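Side-chain contacts in putative bacterial transcription regulation protein (Staphylococcus aureus, PDB 3LUR), which probably regulates transcription, its effector-binding domain being of the kind that senses small molecules: residues A[29-32]-A[33-37]; A[37-41]-A[42-46]. All blocks are in the same frame, centred on the assembly; numbering follows the deposited sequence.

Contact 1. Residues A[29-32]-A[33-37]. With EDO (1,2-ethanediol), chain F.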
loop_
_atom_site.group_PDB
_atom_site.type_symbol
_atom_site.label_atom_id
_atom_site.label_comp_id
_atom_site.label_asym_id
_atom_site.label_seq_id
_atom_site.Cartn_x
_atom_site.Cartn_y
_atom_site.Cartn_z
ATOM N N GLN A 29 -6.863 11.240 -6.253
ATOM C CA GLN A 29 -6.689 12.683 -6.300
ATOM C C GLN A 29 -6.261 13.290 -4.973
ATOM O O GLN A 29 -5.783 14.408 -4.959
ATOM C CB GLN A 29 -7.966 13.354 -6.828
ATOM C CG GLN A 29 -8.269 12.922 -8.258
ATOM C CD GLN A 29 -9.560 13.491 -8.801
ATOM O OE1 GLN A 29 -9.951 14.628 -8.489
ATOM N NE2 GLN A 29 -10.234 12.704 -9.645
ATOM N N HIS A 30 -6.390 12.534 -3.872
ATOM C CA HIS A 30 -6.003 13.011 -2.532
ATOM C C HIS A 30 -4.732 12.370 -1.958
ATOM O O HIS A 30 -4.089 12.927 -1.059
ATOM C CB HIS A 30 -7.126 12.731 -1.553
ATOM C CG HIS A 30 -8.296 13.628 -1.724
ATOM N ND1 HIS A 30 -9.363 13.312 -2.539
ATOM C CD2 HIS A 30 -8.564 14.844 -1.199
ATOM C CE1 HIS A 30 -10.246 14.295 -2.496
ATOM N NE2 HIS A 30 -9.784 15.234 -1.689
ATOM N N ILE A 31 -4.355 11.220 -2.486
ATOM C CA ILE A 31 -3.259 10.471 -1.900
ATOM C C ILE A 31 -1.900 11.194 -1.870
ATOM O O ILE A 31 -1.212 11.145 -0.848
ATOM C CB ILE A 31 -3.155 9.058 -2.509
ATOM C CG1 ILE A 31 -4.301 8.185 -1.970
ATOM C CG2 ILE A 31 -1.809 8.421 -2.169
ATOM C CD1 ILE A 31 -4.542 6.903 -2.799
ATOM N N ALA A 32 -1.512 11.873 -2.951
ATOM C CA ALA A 32 -0.234 12.582 -2.947
ATOM C C ALA A 32 -0.206 13.618 -1.815
ATOM O O ALA A 32 0.775 13.740 -1.101
ATOM C CB ALA A 32 0.021 13.268 -4.291
ATOM N N GLY A 33 -1.307 14.348 -1.664
ATOM C CA GLY A 33 -1.430 15.352 -0.641
ATOM C C GLY A 33 -1.351 14.759 0.758
ATOM O O GLY A 33 -0.818 15.383 1.668
ATOM N N PHE A 34 -1.914 13.566 0.926
ATOM C CA PHE A 34 -1.878 12.882 2.204
ATOM C C PHE A 34 -0.435 12.544 2.562
ATOM O O PHE A 34 -0.008 12.778 3.703
ATOM C CB PHE A 34 -2.794 11.653 2.131
ATOM C CG PHE A 34 -2.806 10.797 3.360
ATOM C CD1 PHE A 34 -2.613 11.327 4.614
ATOM C CD2 PHE A 34 -3.166 9.452 3.252
ATOM C CE1 PHE A 34 -2.657 10.506 5.746
ATOM C CE2 PHE A 34 -3.231 8.644 4.356
ATOM C CZ PHE A 34 -2.985 9.165 5.610
ATOM N N TRP A 35 0.336 12.021 1.589
ATOM C CA TRP A 35 1.755 11.785 1.815
ATOM C C TRP A 35 2.478 13.095 2.148
ATOM O O TRP A 35 3.317 13.139 3.056
ATOM C CB TRP A 35 2.421 11.160 0.574
ATOM C CG TRP A 35 2.204 9.729 0.429
ATOM C CD1 TRP A 35 1.296 9.118 -0.373
ATOM C CD2 TRP A 35 2.920 8.684 1.090
ATOM N NE1 TRP A 35 1.397 7.769 -0.258
ATOM C CE2 TRP A 35 2.395 7.466 0.621
ATOM C CE3 TRP A 35 3.949 8.659 2.035
ATOM C CZ2 TRP A 35 2.847 6.236 1.078
ATOM C CZ3 TRP A 35 4.413 7.436 2.471
ATOM C CH2 TRP A 35 3.851 6.242 1.999
ATOM N N GLN A 36 2.158 14.163 1.410
ATOM C CA GLN A 36 2.802 15.462 1.644
ATOM C C GLN A 36 2.562 15.935 3.091
ATOM O O GLN A 36 3.495 16.375 3.789
ATOM C CB GLN A 36 2.289 16.519 0.646
ATOM C CG GLN A 36 2.929 17.887 0.804
ATOM C CD GLN A 36 2.484 18.908 -0.256
ATOM O OE1 GLN A 36 1.646 18.622 -1.118
ATOM N NE2 GLN A 36 3.041 20.108 -0.176
ATOM N N ARG A 37 1.316 15.851 3.532
ATOM C CA ARG A 37 0.960 16.255 4.897
ATOM C C ARG A 37 1.685 15.394 5.945
ATOM O O ARG A 37 2.240 15.927 6.876
ATOM C CB ARG A 37 -0.564 16.246 5.091
ATOM C CG ARG A 37 -1.247 17.396 4.324
ATOM C CD ARG A 37 -2.755 17.431 4.430
ATOM N NE ARG A 37 -3.445 16.516 3.521
ATOM C CZ ARG A 37 -3.952 15.325 3.850
ATOM N NH1 ARG A 37 -3.839 14.837 5.085
ATOM N NH2 ARG A 37 -4.596 14.612 2.927
HETATM C C1 EDO F . -1.702 13.876 7.729
HETATM O O1 EDO F . -2.535 15.052 7.713
HETATM C C2 EDO F . -2.057 13.012 8.926
HETATM O O2 EDO F . -2.107 13.829 10.095
HETATM O O HOH W 1 -3.260 14.902 -3.666
HETATM O O HOH W 2 -4.926 15.209 0.069
#

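Contact 2. Residues A[37-41]-A[42-46]. With EDO (1,2-ethanediol), chain F.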
loop_
_atom_site.group_PDB
_atom_site.type_symbol
_atom_site.label_atom_id
_atom_site.label_comp_id
_atom_site.label_asym_id
_atom_site.label_seq_id
_atom_site.Cartn_x
_atom_site.Cartn_y
_atom_site.Cartn_z
ATOM N N ARG A 37 1.316 15.851 3.532
ATOM C CA ARG A 37 0.960 16.255 4.897
ATOM C C ARG A 37 1.685 15.394 5.945
ATOM O O ARG A 37 2.240 15.927 6.876
ATOM C CB ARG A 37 -0.564 16.246 5.091
ATOM C CG ARG A 37 -1.247 17.396 4.324
ATOM C CD ARG A 37 -2.755 17.431 4.430
ATOM N NE ARG A 37 -3.445 16.516 3.521
ATOM C CZ ARG A 37 -3.952 15.325 3.850
ATOM N NH1 ARG A 37 -3.839 14.837 5.085
ATOM N NH2 ARG A 37 -4.596 14.612 2.927
ATOM N N CYS A 38 1.683 14.075 5.780
ATOM C CA CYS A 38 2.408 13.190 6.718
ATOM C C CYS A 38 3.884 13.543 6.786
ATOM O O CYS A 38 4.459 13.566 7.868
ATOM C CB CYS A 38 2.291 11.739 6.350
ATOM S SG CYS A 38 0.624 11.056 6.569
ATOM N N TYR A 39 4.503 13.783 5.622
ATOM C CA TYR A 39 5.882 14.262 5.616
ATOM C C TYR A 39 5.976 15.568 6.387
ATOM O O TYR A 39 6.740 15.667 7.342
ATOM C CB TYR A 39 6.419 14.435 4.183
ATOM C CG TYR A 39 7.012 13.166 3.635
ATOM C CD1 TYR A 39 8.189 12.664 4.146
ATOM C CD2 TYR A 39 6.397 12.468 2.593
ATOM C CE1 TYR A 39 8.752 11.478 3.647
ATOM C CE2 TYR A 39 6.950 11.298 2.085
ATOM C CZ TYR A 39 8.120 10.800 2.622
ATOM O OH TYR A 39 8.665 9.639 2.142
ATOM N N GLN A 40 5.154 16.551 6.007
ATOM C CA GLN A 40 5.204 17.887 6.617
ATOM C C GLN A 40 5.038 17.875 8.135
ATOM O O GLN A 40 5.634 18.686 8.822
ATOM C CB GLN A 40 4.140 18.807 6.005
ATOM C CG GLN A 40 4.378 19.173 4.551
ATOM C CD GLN A 40 3.190 19.900 3.922
ATOM O OE1 GLN A 40 2.029 19.719 4.333
ATOM N NE2 GLN A 40 3.471 20.715 2.911
ATOM N N GLU A 41 4.240 16.939 8.645
ATOM C CA GLU A 41 3.938 16.860 10.081
ATOM C C GLU A 41 4.930 16.045 10.877
ATOM O O GLU A 41 4.929 16.098 12.100
ATOM C CB GLU A 41 2.550 16.250 10.308
ATOM C CG GLU A 41 1.426 17.096 9.821
ATOM C CD GLU A 41 0.103 16.355 9.829
ATOM O OE1 GLU A 41 -0.002 15.293 10.504
ATOM O OE2 GLU A 41 -0.829 16.834 9.157
ATOM N N GLY A 42 5.775 15.286 10.195
ATOM C CA GLY A 42 6.748 14.430 10.894
ATOM C C GLY A 42 6.201 13.048 11.178
ATOM O O GLY A 42 6.783 12.280 11.934
ATOM N N VAL A 43 5.046 12.738 10.598
ATOM C CA VAL A 43 4.451 11.444 10.790
ATOM C C VAL A 43 5.326 10.377 10.143
ATOM O O VAL A 43 5.507 9.283 10.710
ATOM C CB VAL A 43 3.043 11.378 10.174
ATOM C CG1 VAL A 43 2.581 9.927 10.069
ATOM C CG2 VAL A 43 2.054 12.246 10.976
ATOM N N ILE A 44 5.874 10.672 8.959
ATOM C CA ILE A 44 6.682 9.666 8.283
ATOM C C ILE A 44 7.910 9.317 9.109
ATOM O O ILE A 44 8.236 8.135 9.251
ATOM C CB ILE A 44 7.120 10.036 6.854
ATOM C CG1 ILE A 44 5.915 10.318 5.951
ATOM C CG2 ILE A 44 7.980 8.868 6.259
ATOM C CD1 ILE A 44 4.945 9.152 5.807
ATOM N N ALA A 45 8.567 10.329 9.676
ATOM C CA ALA A 45 9.781 10.101 10.463
ATOM C C ALA A 45 9.462 9.273 11.689
ATOM O O ALA A 45 10.185 8.343 12.020
ATOM C CB ALA A 45 10.443 11.429 10.859
ATOM N N ASP A 46 8.340 9.577 12.327
ATOM C CA ASP A 46 7.923 8.834 13.490
ATOM C C ASP A 46 7.595 7.358 13.180
ATOM O O ASP A 46 7.960 6.482 13.938
ATOM C CB ASP A 46 6.713 9.491 14.129
ATOM C CG ASP A 46 6.467 8.987 15.527
ATOM O OD1 ASP A 46 7.449 8.956 16.315
ATOM O OD2 ASP A 46 5.313 8.618 15.834
HETATM C C1 EDO F . -1.702 13.876 7.729
HETATM O O1 EDO F . -2.535 15.052 7.713
HETATM C C2 EDO F . -2.057 13.012 8.926
HETATM O O2 EDO F . -2.107 13.829 10.095
HETATM O O HOH W 3 7.869 13.274 8.346
#

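Contact 1. Residues A[29-32]-A[33-37]
Ile31 and Trp35, one helical turn apart, run alongside each other toward the sheet. The apolar touch is made by the methyl branch CG2 of Ile31, which reaches the five-membered part of the indole, 3.7 Å from Trp35 CD1. That branch stands opposite the backbone N (chi1 -74° for CG1), and this swings it toward the next turn. The same indole edge also meets the backbone, with Trp35 CD1 3.3 Å from Ile31 O and the oxygen near the ring plane. Beyond the segments, Trp35 NE1 bonds to the hydroxyl of Tyr72, so the indole is fixed at its nitrogen, while its CD1 edge merely lies against the carbonyl.

Three main-chain bonds run up the helix: Phe34 N to His30 O, Trp35 N to Ile31 O and Gln36 N to Ala32 O. The middle one is the straightest, at 167°.

Water adds two links on the outer side. One water bridges Gln29 O and Gly33 N. The other donates to His30 O at 2.7 Å and accepts from Arg37 NH2, giving that carbonyl a second partner besides Phe34 N. Arg37 bends at chi3 (-81°), with Phe34 CA 3.3 Å above the guanidinium plane, toward the rim of that face. NH1 of Arg37 bonds to O1 of an ethanediol, probably from the crystallisation liquor, at 2.9 Å and forms a salt bridge with Glu19.

This is an amphipathic helix: Ile31 and Trp35 face strand 70-77 of the closed antiparallel sheet, and Phe34 packs on both that strand and 5-21, in a domain of the effector-binding family.

Contact 2. Residues A[37-41]-A[42-46]
Ile44 pushes its CG1 against the face of the Tyr39 ring, the main bump-and-surface fit of this corner. CG1 sits 3.7 Å from the ring centroid and only 9° off the ring normal, a CH-pi contact over the centre, while CG2 lies over the side of the ring near CE1. Beyond CG1 the chain folds at chi2 (-59°), which carries CD1 to Cys38 CB at 3.7 Å. Ile44 therefore fills the hollow between Tyr39 and Cys38. Val43 packs next to it, its CB 3.9 Å from Cys38 CB and its CG2 branch beside the carboxylate and CB of Glu41.

The chain can turn this sharply because Gly42 takes a positive phi (90°), a backbone shape suited to glycine. It makes a Schellman motif and is also the N-cap of the next helix. The Schellman pair is Val43 N to Cys38 O (2.9 Å) and Gly42 N to Tyr39 O; the latter donor lies above the carbonyl plane. Gly42 N and Ile44 N add weak bonds to Cys38 O.

Glu41 grips the ethanediol with both oxygens, OE1 to O2 at 2.6 Å and OE2 to O1, while Cys38 SG rests 3.8 Å from its C1.

The turn joins helix 24-41 to helix 43-50, with Cys38 and Ile44 both packed on Ile74 of strand 70-77 and Asp46 OD2 hydrogen-bonded to the Tyr87 hydroxyl.

How the contacts relate
Following strand 5-21, the chain enters helix 24-41, and contact 1 lies along its middle turns. Contact 2 takes up at Arg37, the residue they share, and carries the chain round the glycine corner into helix 43-50. Neither spans a long loop: they follow one another along the chain without nesting or crossing, their centres about 12 Å apart. They meet directly where Trp35 CZ3 lies 3.8 Å from Ile44 CD1, so the indole from the first helix touches the start of the second. The bound ethanediol spans both as well. Strand 70-77 receives side chains from each, tying the two helices to one side of the barrel.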